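Local coordinates for protein peroxisomal catalase A (Saccharomyces cerevisiae, PDB 1A4E) that breaks down hydrogen peroxide to water and oxygen with a heme cofactor, probably protecting the cell from peroxide made by peroxisomal oxidases, at residues G61-F66 against E303-F308; C90-S95 against R111-K116; N123-Y128 against A315-S320; S194-S199 against H218-Q223. All coordinates share one frame; numbering follows the deposited sequence.

Contact 1 (G61-F66 against E303-F308); sequences GAFGYF and ENPLNF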
# COMPACT_ATOMS: atom_id res chain seq x y z
N GLY B 61 -3.49 25.41 -5.40
CA GLY B 61 -4.31 25.22 -6.59
C GLY B 61 -5.60 26.01 -6.57
O GLY B 61 -5.99 26.59 -5.56
N ALA B 62 -6.27 26.03 -7.73
CA ALA B 62 -7.52 26.73 -7.91
C ALA B 62 -8.19 26.26 -9.19
O ALA B 62 -7.53 25.74 -10.09
CB ALA B 62 -7.31 28.23 -8.04
N PHE B 63 -9.51 26.40 -9.25
CA PHE B 63 -10.31 26.06 -10.43
C PHE B 63 -10.60 27.33 -11.22
O PHE B 63 -10.54 28.44 -10.69
CB PHE B 63 -11.66 25.44 -10.04
CG PHE B 63 -11.54 24.10 -9.34
CD1 PHE B 63 -11.43 22.92 -10.10
CD2 PHE B 63 -11.54 24.04 -7.94
CE1 PHE B 63 -11.32 21.69 -9.45
CE2 PHE B 63 -11.43 22.80 -7.30
CZ PHE B 63 -11.32 21.63 -8.06
N GLY B 64 -10.91 27.14 -12.50
CA GLY B 64 -11.24 28.23 -13.39
C GLY B 64 -11.70 27.71 -14.73
O GLY B 64 -12.35 26.67 -14.81
N TYR B 65 -11.37 28.43 -15.80
CA TYR B 65 -11.73 28.01 -17.14
C TYR B 65 -10.74 28.53 -18.18
O TYR B 65 -10.01 29.48 -17.96
CB TYR B 65 -13.14 28.49 -17.52
CG TYR B 65 -13.34 30.00 -17.54
CD1 TYR B 65 -13.74 30.67 -16.37
CD2 TYR B 65 -13.12 30.73 -18.72
CE1 TYR B 65 -13.90 32.06 -16.38
CE2 TYR B 65 -13.28 32.11 -18.73
CZ TYR B 65 -13.67 32.76 -17.56
OH TYR B 65 -13.82 34.13 -17.58
N PHE B 66 -10.75 27.84 -19.32
CA PHE B 66 -10.02 28.25 -20.50
C PHE B 66 -11.11 28.72 -21.46
O PHE B 66 -12.14 28.08 -21.61
CB PHE B 66 -9.27 27.07 -21.12
CG PHE B 66 -8.65 27.39 -22.48
CD1 PHE B 66 -7.45 28.10 -22.57
CD2 PHE B 66 -9.31 26.99 -23.65
CE1 PHE B 66 -6.90 28.40 -23.82
CE2 PHE B 66 -8.76 27.30 -24.90
CZ PHE B 66 -7.56 28.00 -24.98
N GLU B 303 -12.06 30.35 -8.85
CA GLU B 303 -12.70 29.55 -7.82
C GLU B 303 -11.69 28.82 -6.95
O GLU B 303 -10.82 28.09 -7.43
CB GLU B 303 -13.62 28.54 -8.47
CG GLU B 303 -14.56 27.83 -7.51
CD GLU B 303 -15.27 26.63 -8.11
OE1 GLU B 303 -15.82 26.73 -9.20
OE2 GLU B 303 -15.28 25.58 -7.46
N ASN B 304 -11.78 29.05 -5.64
CA ASN B 304 -10.96 28.34 -4.68
C ASN B 304 -11.47 26.93 -4.41
O ASN B 304 -12.68 26.70 -4.45
CB ASN B 304 -10.92 29.13 -3.39
CG ASN B 304 -9.96 30.30 -3.45
OD1 ASN B 304 -8.85 30.20 -3.98
ND2 ASN B 304 -10.35 31.43 -2.88
N PRO B 305 -10.61 25.93 -4.15
CA PRO B 305 -11.01 24.60 -3.68
C PRO B 305 -11.76 24.67 -2.36
O PRO B 305 -11.52 25.59 -1.57
CB PRO B 305 -9.70 23.83 -3.58
CG PRO B 305 -8.81 24.53 -4.58
CD PRO B 305 -9.16 25.99 -4.34
N LEU B 306 -12.70 23.75 -2.15
CA LEU B 306 -13.38 23.64 -0.86
C LEU B 306 -12.51 22.88 0.13
O LEU B 306 -12.49 23.18 1.32
CB LEU B 306 -14.70 22.91 -1.02
CG LEU B 306 -15.77 23.64 -1.81
CD1 LEU B 306 -16.95 22.71 -2.01
CD2 LEU B 306 -16.20 24.90 -1.07
N ASN B 307 -11.75 21.91 -0.36
CA ASN B 307 -10.90 21.11 0.50
C ASN B 307 -9.60 20.87 -0.22
O ASN B 307 -9.54 20.25 -1.28
CB ASN B 307 -11.62 19.78 0.82
CG ASN B 307 -10.93 18.98 1.90
OD1 ASN B 307 -11.15 19.14 3.10
ND2 ASN B 307 -10.06 18.09 1.45
N PHE B 308 -8.53 21.40 0.37
CA PHE B 308 -7.21 21.29 -0.20
C PHE B 308 -6.80 19.84 -0.42
O PHE B 308 -6.33 19.55 -1.51
CB PHE B 308 -6.20 21.97 0.72
CG PHE B 308 -4.80 22.02 0.11
CD1 PHE B 308 -4.45 23.07 -0.74
CD2 PHE B 308 -3.85 21.02 0.40
CE1 PHE B 308 -3.16 23.12 -1.29
CE2 PHE B 308 -2.57 21.08 -0.16
CZ PHE B 308 -2.23 22.13 -1.00
O HOH W 1 -6.55 28.64 -3.72

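Contact 2 (C90-S95 against R111-K116); sequences CLTRFS and RGFATK. With HEM (protoporphyrin IX containing Fe), chain I.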
# COMPACT_ATOMS: atom_id res chain seq x y z
N CYS B 90 -11.23 24.07 -15.90
CA CYS B 90 -9.91 23.58 -15.60
C CYS B 90 -9.54 23.67 -14.12
O CYS B 90 -10.23 24.30 -13.32
CB CYS B 90 -8.89 24.35 -16.44
SG CYS B 90 -8.64 26.07 -15.95
N LEU B 91 -8.45 22.98 -13.75
CA LEU B 91 -7.88 23.01 -12.42
C LEU B 91 -6.39 23.24 -12.58
O LEU B 91 -5.73 22.53 -13.34
CB LEU B 91 -8.11 21.67 -11.68
CG LEU B 91 -7.25 21.36 -10.43
CD1 LEU B 91 -7.57 22.30 -9.27
CD2 LEU B 91 -7.52 19.94 -10.02
N THR B 92 -5.82 24.20 -11.87
CA THR B 92 -4.39 24.46 -11.95
C THR B 92 -3.74 24.22 -10.60
O THR B 92 -4.30 24.61 -9.58
CB THR B 92 -4.15 25.93 -12.38
OG1 THR B 92 -4.70 26.08 -13.69
CG2 THR B 92 -2.68 26.31 -12.42
N ARG B 93 -2.59 23.53 -10.59
CA ARG B 93 -1.81 23.43 -9.38
C ARG B 93 -0.47 24.07 -9.70
O ARG B 93 0.18 23.78 -10.70
CB ARG B 93 -1.55 21.97 -8.93
CG ARG B 93 -1.19 21.98 -7.44
CD ARG B 93 -1.03 20.65 -6.70
NE ARG B 93 0.28 20.14 -6.97
CZ ARG B 93 1.28 20.10 -6.10
NH1 ARG B 93 1.24 20.49 -4.84
NH2 ARG B 93 2.44 19.75 -6.58
N PHE B 94 -0.14 25.06 -8.86
CA PHE B 94 1.14 25.74 -8.88
C PHE B 94 2.03 25.13 -7.82
O PHE B 94 1.52 24.70 -6.79
CB PHE B 94 0.97 27.19 -8.56
CG PHE B 94 0.10 27.97 -9.52
CD1 PHE B 94 0.57 28.29 -10.79
CD2 PHE B 94 -1.15 28.41 -9.10
CE1 PHE B 94 -0.21 29.07 -11.65
CE2 PHE B 94 -1.93 29.18 -9.96
CZ PHE B 94 -1.46 29.51 -11.23
N SER B 95 3.35 25.11 -7.97
CA SER B 95 4.22 24.46 -6.99
C SER B 95 5.68 24.85 -7.08
O SER B 95 6.09 25.53 -8.02
CB SER B 95 4.12 22.95 -7.17
OG SER B 95 4.43 22.61 -8.50
N ARG B 111 8.87 27.11 -10.72
CA ARG B 111 7.53 26.91 -10.23
C ARG B 111 6.81 26.04 -11.26
O ARG B 111 6.99 26.21 -12.47
CB ARG B 111 6.74 28.20 -10.11
CG ARG B 111 7.20 29.30 -9.16
CD ARG B 111 7.30 28.87 -7.71
NE ARG B 111 8.70 28.72 -7.43
CZ ARG B 111 9.38 29.51 -6.60
NH1 ARG B 111 8.85 30.51 -5.90
NH2 ARG B 111 10.68 29.33 -6.58
N GLY B 112 6.02 25.08 -10.78
CA GLY B 112 5.17 24.30 -11.65
C GLY B 112 3.90 25.07 -11.95
O GLY B 112 3.45 25.91 -11.16
N PHE B 113 3.31 24.75 -13.10
CA PHE B 113 2.11 25.38 -13.60
C PHE B 113 1.44 24.27 -14.42
O PHE B 113 1.59 24.15 -15.64
CB PHE B 113 2.51 26.60 -14.47
CG PHE B 113 1.41 27.59 -14.87
CD1 PHE B 113 0.08 27.19 -15.08
CD2 PHE B 113 1.75 28.93 -15.04
CE1 PHE B 113 -0.88 28.12 -15.47
CE2 PHE B 113 0.79 29.86 -15.43
CZ PHE B 113 -0.53 29.46 -15.64
N ALA B 114 0.73 23.42 -13.67
CA ALA B 114 0.03 22.27 -14.23
C ALA B 114 -1.45 22.54 -14.35
O ALA B 114 -2.08 22.92 -13.37
CB ALA B 114 0.23 21.06 -13.32
N THR B 115 -2.04 22.38 -15.54
CA THR B 115 -3.46 22.64 -15.72
C THR B 115 -4.15 21.42 -16.33
O THR B 115 -3.65 20.80 -17.26
CB THR B 115 -3.65 23.89 -16.63
OG1 THR B 115 -2.94 24.95 -16.01
CG2 THR B 115 -5.09 24.34 -16.76
N LYS B 116 -5.29 21.06 -15.73
CA LYS B 116 -6.12 19.96 -16.16
C LYS B 116 -7.37 20.55 -16.79
O LYS B 116 -8.06 21.34 -16.16
CB LYS B 116 -6.52 19.11 -14.97
CG LYS B 116 -7.44 17.93 -15.33
CD LYS B 116 -7.77 17.09 -14.11
CE LYS B 116 -6.51 16.54 -13.47
NZ LYS B 116 -5.85 15.65 -14.39
CHA HEM I . 5.80 16.59 -11.26
CHB HEM I . 8.63 13.33 -13.34
CHC HEM I . 10.46 16.75 -16.16
CHD HEM I . 6.91 19.69 -14.79
C1A HEM I . 6.53 15.44 -11.48
C2A HEM I . 6.24 14.17 -10.84
C3A HEM I . 6.98 13.23 -11.49
C4A HEM I . 7.74 13.94 -12.49
CMA HEM I . 6.96 11.72 -11.28
CAA HEM I . 5.24 13.93 -9.73
CBA HEM I . 3.98 13.33 -10.32
CGA HEM I . 2.89 13.01 -9.32
O1A HEM I . 3.15 12.38 -8.30
O2A HEM I . 1.77 13.40 -9.59
C1B HEM I . 9.36 13.98 -14.31
C2B HEM I . 10.37 13.33 -15.12
C3B HEM I . 10.98 14.32 -15.86
C4B HEM I . 10.29 15.55 -15.49
CMB HEM I . 10.66 11.84 -15.07
CAB HEM I . 12.04 14.26 -16.77
CBB HEM I . 12.63 13.06 -17.39
C1C HEM I . 9.63 17.85 -16.05
C2C HEM I . 9.65 18.95 -16.98
C3C HEM I . 8.60 19.76 -16.65
C4C HEM I . 7.96 19.14 -15.50
CMC HEM I . 10.63 19.10 -18.14
CAC HEM I . 8.17 20.91 -17.29
CBC HEM I . 7.75 20.94 -18.67
C1D HEM I . 6.30 19.11 -13.69
C2D HEM I . 5.22 19.70 -12.94
C3D HEM I . 4.94 18.84 -11.94
C4D HEM I . 5.83 17.72 -12.07
CMD HEM I . 4.52 21.02 -13.23
CAD HEM I . 3.91 19.05 -10.84
CBD HEM I . 2.53 18.54 -11.17
CGD HEM I . 1.58 18.85 -10.03
O1D HEM I . 1.38 20.02 -9.72
O2D HEM I . 1.03 17.93 -9.43
NA HEM I . 7.44 15.28 -12.51
NB HEM I . 9.30 15.33 -14.56
NC HEM I . 8.57 17.94 -15.17
ND HEM I . 6.66 17.88 -13.16
FE HEM I . 8.02 16.63 -13.82

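Contact 3 (N123-Y128 against A315-S320); sequences NLDWVY and AAFAPS. With HEM (protoporphyrin IX containing Fe), chain I.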
# COMPACT_ATOMS: atom_id res chain seq x y z
N ASN B 123 -9.81 14.30 -20.37
CA ASN B 123 -8.96 15.29 -19.75
C ASN B 123 -7.68 15.54 -20.53
O ASN B 123 -7.16 14.68 -21.24
CB ASN B 123 -8.67 14.83 -18.32
CG ASN B 123 -9.89 14.92 -17.41
OD1 ASN B 123 -10.94 15.46 -17.78
ND2 ASN B 123 -9.81 14.38 -16.20
N LEU B 124 -7.20 16.77 -20.41
CA LEU B 124 -5.97 17.19 -21.05
C LEU B 124 -5.12 17.82 -19.95
O LEU B 124 -5.58 18.73 -19.27
CB LEU B 124 -6.27 18.23 -22.13
CG LEU B 124 -5.34 18.64 -23.28
CD1 LEU B 124 -5.37 20.15 -23.30
CD2 LEU B 124 -3.90 18.15 -23.15
N ASP B 125 -3.88 17.36 -19.76
CA ASP B 125 -3.01 18.00 -18.80
C ASP B 125 -1.84 18.70 -19.48
O ASP B 125 -1.10 18.10 -20.25
CB ASP B 125 -2.47 16.98 -17.80
CG ASP B 125 -3.52 16.35 -16.88
OD1 ASP B 125 -4.55 16.97 -16.60
OD2 ASP B 125 -3.31 15.23 -16.43
N TRP B 126 -1.75 20.01 -19.23
CA TRP B 126 -0.61 20.79 -19.66
C TRP B 126 0.26 20.96 -18.42
O TRP B 126 0.11 21.86 -17.58
CB TRP B 126 -1.07 22.16 -20.21
CG TRP B 126 -1.59 22.19 -21.65
CD1 TRP B 126 -1.68 21.06 -22.44
CD2 TRP B 126 -2.04 23.31 -22.31
NE1 TRP B 126 -2.20 21.46 -23.58
CE2 TRP B 126 -2.43 22.78 -23.55
CE3 TRP B 126 -2.19 24.67 -22.04
CZ2 TRP B 126 -2.97 23.61 -24.53
CZ3 TRP B 126 -2.73 25.49 -23.02
CH2 TRP B 126 -3.12 24.97 -24.26
N VAL B 127 1.18 20.00 -18.28
CA VAL B 127 2.08 19.94 -17.14
C VAL B 127 3.34 20.71 -17.52
O VAL B 127 4.33 20.19 -18.05
CB VAL B 127 2.39 18.44 -16.83
CG1 VAL B 127 3.08 18.36 -15.49
CG2 VAL B 127 1.11 17.62 -16.74
N TYR B 128 3.26 22.02 -17.25
CA TYR B 128 4.28 22.99 -17.62
C TYR B 128 5.04 23.56 -16.45
O TYR B 128 4.58 23.46 -15.32
CB TYR B 128 3.64 24.16 -18.32
CG TYR B 128 2.92 23.90 -19.63
CD1 TYR B 128 2.89 22.64 -20.24
CD2 TYR B 128 2.30 24.99 -20.24
CE1 TYR B 128 2.25 22.47 -21.46
CE2 TYR B 128 1.66 24.83 -21.47
CZ TYR B 128 1.65 23.57 -22.06
OH TYR B 128 1.03 23.42 -23.28
N ALA B 315 -4.92 15.62 -6.60
CA ALA B 315 -4.94 15.88 -8.03
C ALA B 315 -3.75 15.22 -8.72
O ALA B 315 -2.62 15.26 -8.23
CB ALA B 315 -4.88 17.37 -8.28
N ALA B 316 -4.05 14.60 -9.85
CA ALA B 316 -3.07 13.87 -10.64
C ALA B 316 -2.95 14.47 -12.03
O ALA B 316 -3.92 14.52 -12.78
CB ALA B 316 -3.49 12.43 -10.78
N PHE B 317 -1.75 14.92 -12.38
CA PHE B 317 -1.45 15.56 -13.66
C PHE B 317 -0.41 14.74 -14.39
O PHE B 317 0.59 14.33 -13.79
CB PHE B 317 -0.89 16.96 -13.46
CG PHE B 317 -1.81 17.93 -12.75
CD1 PHE B 317 -2.72 18.71 -13.48
CD2 PHE B 317 -1.75 18.05 -11.36
CE1 PHE B 317 -3.56 19.60 -12.82
CE2 PHE B 317 -2.60 18.95 -10.71
CZ PHE B 317 -3.51 19.72 -11.43
N ALA B 318 -0.62 14.49 -15.69
CA ALA B 318 0.28 13.67 -16.50
C ALA B 318 0.33 14.14 -17.96
O ALA B 318 -0.73 14.40 -18.54
CB ALA B 318 -0.19 12.22 -16.50
N PRO B 319 1.50 14.25 -18.60
CA PRO B 319 1.64 14.56 -20.02
C PRO B 319 0.97 13.55 -20.94
O PRO B 319 0.60 13.86 -22.07
CB PRO B 319 3.13 14.65 -20.22
CG PRO B 319 3.65 15.04 -18.87
CD PRO B 319 2.81 14.17 -17.97
N SER B 320 0.80 12.32 -20.43
CA SER B 320 0.12 11.26 -21.17
C SER B 320 -1.39 11.41 -21.19
O SER B 320 -2.09 10.75 -21.97
CB SER B 320 0.53 9.91 -20.56
OG SER B 320 0.41 9.90 -19.15
CHA HEM I . 5.80 16.59 -11.26
CHB HEM I . 8.63 13.33 -13.34
CHC HEM I . 10.46 16.75 -16.16
CHD HEM I . 6.91 19.69 -14.79
C1A HEM I . 6.53 15.44 -11.48
C2A HEM I . 6.24 14.17 -10.84
C3A HEM I . 6.98 13.23 -11.49
C4A HEM I . 7.74 13.94 -12.49
CMA HEM I . 6.96 11.72 -11.28
CAA HEM I . 5.24 13.93 -9.73
CBA HEM I . 3.98 13.33 -10.32
CGA HEM I . 2.89 13.01 -9.32
O1A HEM I . 3.15 12.38 -8.30
O2A HEM I . 1.77 13.40 -9.59
C1B HEM I . 9.36 13.98 -14.31
C2B HEM I . 10.37 13.33 -15.12
C3B HEM I . 10.98 14.32 -15.86
C4B HEM I . 10.29 15.55 -15.49
CMB HEM I . 10.66 11.84 -15.07
CAB HEM I . 12.04 14.26 -16.77
CBB HEM I . 12.63 13.06 -17.39
C1C HEM I . 9.63 17.85 -16.05
C2C HEM I . 9.65 18.95 -16.98
C3C HEM I . 8.60 19.76 -16.65
C4C HEM I . 7.96 19.14 -15.50
CMC HEM I . 10.63 19.10 -18.14
CAC HEM I . 8.17 20.91 -17.29
CBC HEM I . 7.75 20.94 -18.67
C1D HEM I . 6.30 19.11 -13.69
C2D HEM I . 5.22 19.70 -12.94
C3D HEM I . 4.94 18.84 -11.94
C4D HEM I . 5.83 17.72 -12.07
CMD HEM I . 4.52 21.02 -13.23
CAD HEM I . 3.91 19.05 -10.84
CBD HEM I . 2.53 18.54 -11.17
CGD HEM I . 1.58 18.85 -10.03
O1D HEM I . 1.38 20.02 -9.72
O2D HEM I . 1.03 17.93 -9.43
NA HEM I . 7.44 15.28 -12.51
NB HEM I . 9.30 15.33 -14.56
NC HEM I . 8.57 17.94 -15.17
ND HEM I . 6.66 17.88 -13.16
FE HEM I . 8.02 16.63 -13.82
O HOH W 2 -0.21 16.62 -22.42
O HOH W 3 -4.47 12.81 -15.22

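Contact 4 (S194-S199 against H218-Q223); sequences SMHGYS and HIKTDQ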
# COMPACT_ATOMS: atom_id res chain seq x y z
N SER B 194 1.99 36.24 -10.94
CA SER B 194 2.96 37.11 -11.59
C SER B 194 4.06 36.36 -12.32
O SER B 194 5.20 36.82 -12.37
CB SER B 194 3.55 38.02 -10.52
OG SER B 194 2.57 38.83 -9.89
N MET B 195 3.72 35.19 -12.90
CA MET B 195 4.68 34.37 -13.64
C MET B 195 4.05 33.74 -14.87
O MET B 195 2.83 33.65 -14.99
CB MET B 195 5.26 33.25 -12.76
CG MET B 195 4.22 32.36 -12.10
SD MET B 195 4.91 30.94 -11.23
CE MET B 195 3.79 29.72 -11.85
N HIS B 196 4.90 33.33 -15.81
CA HIS B 196 4.43 32.68 -17.03
C HIS B 196 4.49 31.16 -16.90
O HIS B 196 5.12 30.64 -16.00
CB HIS B 196 5.30 33.07 -18.22
CG HIS B 196 5.32 34.55 -18.53
ND1 HIS B 196 4.29 35.39 -18.47
CD2 HIS B 196 6.41 35.27 -18.94
CE1 HIS B 196 4.71 36.58 -18.83
NE2 HIS B 196 5.98 36.50 -19.11
N GLY B 197 3.81 30.46 -17.80
CA GLY B 197 3.88 29.01 -17.93
C GLY B 197 4.41 28.73 -19.34
O GLY B 197 4.21 29.54 -20.24
N TYR B 198 5.13 27.64 -19.59
CA TYR B 198 5.65 27.33 -20.93
C TYR B 198 5.65 25.83 -21.07
O TYR B 198 5.99 25.13 -20.11
CB TYR B 198 7.11 27.74 -21.15
CG TYR B 198 7.47 29.18 -20.88
CD1 TYR B 198 7.70 29.58 -19.57
CD2 TYR B 198 7.60 30.09 -21.93
CE1 TYR B 198 8.06 30.90 -19.29
CE2 TYR B 198 7.96 31.41 -21.65
CZ TYR B 198 8.18 31.80 -20.33
OH TYR B 198 8.52 33.11 -20.03
N SER B 199 5.33 25.30 -22.26
CA SER B 199 5.35 23.86 -22.46
C SER B 199 6.73 23.25 -22.26
O SER B 199 6.84 22.12 -21.79
CB SER B 199 4.87 23.51 -23.87
OG SER B 199 5.68 24.02 -24.91
N HIS B 218 3.01 29.12 -24.75
CA HIS B 218 3.36 30.20 -23.84
C HIS B 218 2.10 30.67 -23.14
O HIS B 218 1.12 31.02 -23.78
CB HIS B 218 3.97 31.39 -24.61
CG HIS B 218 5.29 31.09 -25.29
ND1 HIS B 218 6.50 31.49 -24.92
CD2 HIS B 218 5.43 30.31 -26.41
CE1 HIS B 218 7.37 30.99 -25.76
NE2 HIS B 218 6.72 30.28 -26.65
N ILE B 219 2.11 30.66 -21.81
CA ILE B 219 0.97 31.10 -21.02
C ILE B 219 1.47 32.34 -20.28
O ILE B 219 2.15 32.28 -19.26
CB ILE B 219 0.55 29.95 -20.05
CG1 ILE B 219 0.21 28.67 -20.83
CG2 ILE B 219 -0.68 30.38 -19.28
CD1 ILE B 219 -0.34 27.51 -19.98
N LYS B 220 1.15 33.50 -20.85
CA LYS B 220 1.64 34.78 -20.37
C LYS B 220 0.74 35.46 -19.36
O LYS B 220 -0.44 35.69 -19.63
CB LYS B 220 1.84 35.72 -21.55
CG LYS B 220 2.75 35.24 -22.67
CD LYS B 220 4.16 35.09 -22.17
CE LYS B 220 5.16 35.48 -23.24
NZ LYS B 220 4.94 36.85 -23.68
N THR B 221 1.26 35.84 -18.19
CA THR B 221 0.46 36.51 -17.18
C THR B 221 -0.03 37.90 -17.56
O THR B 221 0.72 38.78 -17.98
CB THR B 221 1.25 36.56 -15.85
OG1 THR B 221 0.44 37.32 -14.97
CG2 THR B 221 2.64 37.17 -15.95
N ASP B 222 -1.35 38.09 -17.41
CA ASP B 222 -1.96 39.38 -17.65
C ASP B 222 -1.74 40.34 -16.50
O ASP B 222 -2.02 41.53 -16.63
CB ASP B 222 -3.46 39.21 -17.89
CG ASP B 222 -3.81 38.33 -19.08
OD1 ASP B 222 -3.00 38.12 -19.97
OD2 ASP B 222 -4.93 37.84 -19.10
N GLN B 223 -1.24 39.84 -15.36
CA GLN B 223 -0.91 40.66 -14.21
C GLN B 223 0.49 41.23 -14.34
O GLN B 223 0.85 42.18 -13.64
CB GLN B 223 -0.99 39.85 -12.92
CG GLN B 223 -2.39 39.37 -12.50
CD GLN B 223 -3.03 38.35 -13.42
OE1 GLN B 223 -4.07 38.58 -14.03
NE2 GLN B 223 -2.40 37.19 -13.57
O HOH W 4 2.03 41.44 -11.02

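Contact 1 (G61-F66 against E303-F308)
Phe63 and Glu303 grip each other through both of their backbone amides, a hydrogen-bonded pair of the antiparallel beta barrel of catalases, at the point where strand 294-303 runs out beside strand 59-68. Phe63 N reaches Glu303 O at 2.8 Å, lying in the carbonyl plane. The return bond, Glu303 N to Phe63 O, is longer (3.1 Å) and more bent, with the donor 36° above the plane of the carbonyl. Beyond this pair a water lies between the segments, 2.8 Å from Gly61 O and 2.8 Å from Asn304 OD1. Asn304 ND2 is held by Phe249 O. Around the paired backbones, CB of Phe63 and CB of Glu303 stand 4.0 Å apart on the same face of the sheet. The Phe63 ring has CG beside its own backbone N (chi1 -65°), which swings it back toward Pro305; CE2 then meets Pro305 CA edge-on. An alanine in place of Phe63 would probably open a gap beside Pro305 and Gln311, against which the ring now packs, though the two backbone bonds could remain. Pro305 O is taken by Gln154 of a neighbouring subunit, while at its other end the proline ring presses on the strand, CD lying 3.4 Å from Gly61 O.

Contact 2 (C90-S95 against R111-K116)
Thr92 and Thr115 face each other across a non-hydrogen-bonded pair of two antiparallel barrel strands, their hydroxyls joined OG1 to OG1 at 3.1 Å. On this face the side chains pack closely. Phe94 directs its edge at Phe113 in a T-shaped pair, centroids 5.0 Å apart and planes at 65°, with CE1 standing over the middle of the Phe113 ring; Thr92 CG2 lies over one face of Phe94, toward its rim. The face of Leu91, Arg93, Ala114 and Lys116 is looser between the strands: Leu91 CB and Lys116 CB come no closer than 4.5 Å, and the lysine chain leads away from Leu91. Every residue here is buried, so the looser side is bounded partly by the heme and not by solvent. Arg93 bends at chi3 (82°), bringing the guanidinium edge to the heme propionate, NE to O1D 3.0 Å; weak bonds run from NE to O2D and from NH2 to O1D. NH2 also binds His56 O. At the strand ends Gly112 CA touches the heme methyl CMD (3.7 Å), and Ser95 OG is bonded to ND1 of the active-site His56. The chemistry implies an arginine whose charge probably offsets the propionate, and a second-shell hydroxyl likely to fix the rotation of His56.

Contact 3 (N123-Y128 against A315-S320)
Asp125 OD2 accepts the backbone N-H of Ala318 at 2.9 Å, approached on the anti side of the carboxylate and 32° out of its plane. The same oxygen accepts a hydrogen bond from a water that also donates to Ala316 O, so the segment 315-320, which has no regular structure, is held to the strand directly at Ala318 and through water at Ala316. A second water spans the backbones, 2.8 Å from Asp125 O and 2.9 Å from Pro319 O. Beside these polar links Val127 makes the apolar part of the shell. Its CG2 branch faces the chain at Phe317 CB (3.9 Å) and Pro319 CD. With CG1 anti to the backbone N (chi1 -168°), that other methyl is delivered to the heme, 3.6 Å from C2D. Phe317 also belongs to the heme pocket: its CD2 lies 3.4 Å from propionate oxygen O2D, while CD1 on the other side of the ring nears Asp125 OD1. A salt bridge from Asp125 OD1 to Lys116 NZ probably fixes the carboxylate's rotation; the lysine also bonds Ala316 O. An inverse gamma turn, closed by a weak bond from Tyr128 N to Trp126 O, bends the strand at Val127, whose carbonyl is held by Arg337. The contact thus lies between the barrel and helix 332-348, whose Tyr341, the axial ligand of the heme iron, packs on Val127, Ala318 and Pro319, while Trp126 turns to strand 212-221.

Contact 4 (S194-S199 against H218-Q223)
Gly197 and Ile219 form a hydrogen-bonded antiparallel pair, the touching backbones running 173° apart. Gly197 N meets Ile219 O at 2.9 Å, in the carbonyl plane and on a lone pair; the reverse bond, Ile219 N to Gly197 O, is equally short but tilted from its carbonyl plane. Past this pair His196 ND1 accepts from Thr221 N at 3.1 Å, almost in the plane of the imidazole, which implies that ND1 carries no proton. CG of His196 stands beside its own backbone N (chi1 -61°), which carries the ring across to Lys220 and Thr221. This prolongs the pairing of the short strand 197-198 with strand 212-221 of the barrel, which finishes at Thr221, where an ST turn has Gln223 N bonded to Thr221 OG1. Arg193 O also binds Thr221 OG1. Lys220 CD lies over one face of the His196 ring, 3.6 Å from the centroid and 6° off the normal, a CH-pi contact. A leucine in place of His196 would probably leave Thr221 N without its acceptor and deprive the Lys220 methylenes of their aromatic face. Further along, Tyr198 sets its ring edge, CD2, 3.5 Å from His218 ND1, and His218 NE2 is held by Gln265.

All four contacts reach the same antiparallel sheet, and contact 2 is the hub. Strands 59-68 and 87-95 join contacts 1 and 2 through Ala62 O and Thr92 N, 2.9 Å apart. Strands 112-119 and 122-129 join contacts 2 and 3, where Lys116 NZ approaches Ala316 O to 2.7 Å and Phe317 packs on Arg93; both contacts touch the heme. Contact 4 meets contact 2 through Phe113 CD2 and Gly197 CA (3.6 Å), and contact 3 through Tyr128 against Tyr198 and Ile219. Contacts 1 and 4, with centres about 18 Å apart, do not touch. Contact 2 comes within about 3 Å of the side chains of His56, at Ser95, and Asn129, at Gly112; contact 3 packs on Tyr341, and contact 1 lies away from these sites.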